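Fatty acid amide hydrolase (Candida albicans, PDB 6KVR) probably hydrolyses amides of monocarboxylic acids, releasing the carboxylate and ammonium. Local coordinates at residues 72-75 with 76-80. Residues are numbered along the deposited sequence; the frame is centred on the assembly and turned at random.
Sequences KLLT and PEEFA
Thr75 and Glu78 form a capping box at the start of helix 76-82, a worked example of how a chain that has just left one helix can open the next. Thr75 is the N-cap, and each side chain accepts from the backbone N-H of the other residue. Glu78 N donates to Thr75 OG1 at 3.2 Å, a nearly straight bond; the hydroxyl reaches it because chi1 of 69° tucks OG1 in between N and C of its own backbone, facing the first turn. In return, Thr75 N meets Glu78 OE1 at 2.8 Å, almost along the C-O axis of the carboxylate, while OG1 adds a weak bond to the same oxygen. The other oxygen, Glu78 OE2, is taken by His109 ND1, so both carboxylate oxygens are held and the cap is tied to helix 100-118.

The tightly packed part belongs to Leu74, the one buried residue among those that touch. Its CB sits over one face of the Phe79 ring, 3.9 Å from the centroid, in a CH-pi contact, and its CD1 touches the ring at CE1, 3.8 Å away. Beyond the loop, Leu74 packs on His109, Arg110 and Leu113, and the Phe79 ring meets that of Tyr69. The looser part is the solvent-exposed one, made of Lys72, Thr75, Pro76 and Glu77. Lys72, just past the end of helix 64-70, takes the positive phi of the Schellman motif that closes it; it meets the ring edge through its CA, 4.0 Å from Phe79 CE2, and its side chain stays farther off. The first turn is completed by Phe79 N donating to Thr75 O at 3.0 Å, with an N-H...O angle of 168°.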
loop_
_atom_site.group_PDB
_atom_site.type_symbol
_atom_site.label_atom_id
_atom_site.label_comp_id
_atom_site.label_asym_id
_atom_site.label_seq_id
_atom_site.Cartn_x
_atom_site.Cartn_y
_atom_site.Cartn_z
ATOM N N LYS A 72 18.943 -7.318 44.678
ATOM C CA LYS A 72 19.237 -8.612 44.065
ATOM C C LYS A 72 18.026 -9.544 44.133
ATOM O O LYS A 72 18.063 -10.610 44.753
ATOM C CB LYS A 72 20.468 -9.252 44.722
ATOM C CG LYS A 72 21.747 -8.415 44.610
ATOM C CD LYS A 72 22.846 -8.909 45.555
ATOM C CE LYS A 72 24.228 -8.758 44.928
ATOM N NZ LYS A 72 24.991 -10.049 44.861
ATOM N N LEU A 73 16.933 -9.126 43.478
ATOM C CA LEU A 73 15.695 -9.894 43.593
ATOM C C LEU A 73 15.745 -11.204 42.816
ATOM O O LEU A 73 14.999 -12.128 43.142
ATOM C CB LEU A 73 14.501 -9.059 43.131
ATOM C CG LEU A 73 14.265 -7.717 43.828
ATOM C CD1 LEU A 73 12.975 -7.077 43.290
ATOM C CD2 LEU A 73 14.219 -7.870 45.353
ATOM N N LEU A 74 16.580 -11.296 41.791
ATOM C CA LEU A 74 16.843 -12.540 41.086
ATOM C C LEU A 74 18.203 -13.088 41.519
ATOM O O LEU A 74 19.059 -12.354 42.021
ATOM C CB LEU A 74 16.830 -12.328 39.566
ATOM C CG LEU A 74 15.637 -11.580 38.953
ATOM C CD1 LEU A 74 15.986 -11.120 37.551
ATOM C CD2 LEU A 74 14.349 -12.421 38.949
ATOM N N THR A 75 18.390 -14.396 41.319
ATOM C CA THR A 75 19.676 -15.020 41.577
ATOM C C THR A 75 20.700 -14.535 40.555
ATOM O O THR A 75 20.338 -13.946 39.530
ATOM C CB THR A 75 19.562 -16.546 41.516
ATOM O OG1 THR A 75 19.322 -16.957 40.162
ATOM C CG2 THR A 75 18.434 -17.046 42.421
ATOM N N PRO A 76 21.995 -14.746 40.818
ATOM C CA PRO A 76 22.997 -14.415 39.791
ATOM C C PRO A 76 22.746 -15.108 38.467
ATOM O O PRO A 76 23.045 -14.540 37.409
ATOM C CB PRO A 76 24.315 -14.875 40.431
ATOM C CG PRO A 76 24.077 -14.745 41.891
ATOM C CD PRO A 76 22.619 -15.056 42.120
ATOM N N GLU A 77 22.213 -16.330 38.498
ATOM C CA GLU A 77 21.937 -17.072 37.273
ATOM C C GLU A 77 20.803 -16.427 36.483
ATOM O O GLU A 77 20.896 -16.287 35.256
ATOM C CB GLU A 77 21.574 -18.521 37.611
ATOM C CG GLU A 77 22.721 -19.420 38.068
ATOM C CD GLU A 77 23.202 -19.107 39.488
ATOM O OE1 GLU A 77 22.365 -18.794 40.378
ATOM O OE2 GLU A 77 24.427 -19.216 39.725
ATOM N N GLU A 78 19.722 -16.039 37.175
ATOM C CA GLU A 78 18.594 -15.384 36.514
ATOM C C GLU A 78 18.997 -14.034 35.932
ATOM O O GLU A 78 18.553 -13.670 34.834
ATOM C CB GLU A 78 17.434 -15.221 37.496
ATOM C CG GLU A 78 16.667 -16.514 37.808
ATOM C CD GLU A 78 15.790 -16.373 39.047
ATOM O OE1 GLU A 78 16.233 -15.693 40.000
ATOM O OE2 GLU A 78 14.659 -16.931 39.072
ATOM N N PHE A 79 19.843 -13.277 36.645
ATOM C CA PHE A 79 20.362 -12.032 36.079
ATOM C C PHE A 79 21.235 -12.317 34.866
ATOM O O PHE A 79 21.190 -11.583 33.868
ATOM C CB PHE A 79 21.160 -11.247 37.122
ATOM C CG PHE A 79 20.315 -10.375 38.012
ATOM C CD1 PHE A 79 19.508 -9.374 37.473
ATOM C CD2 PHE A 79 20.333 -10.546 39.392
ATOM C CE1 PHE A 79 18.718 -8.568 38.294
ATOM C CE2 PHE A 79 19.547 -9.749 40.218
ATOM C CZ PHE A 79 18.739 -8.755 39.666
ATOM N N ALA A 80 22.042 -13.376 34.940
ATOM C CA ALA A 80 22.922 -13.712 33.831
ATOM C C ALA A 80 22.115 -14.079 32.597
ATOM O O ALA A 80 22.469 -13.702 31.475
ATOM C CB ALA A 80 23.853 -14.858 34.227
#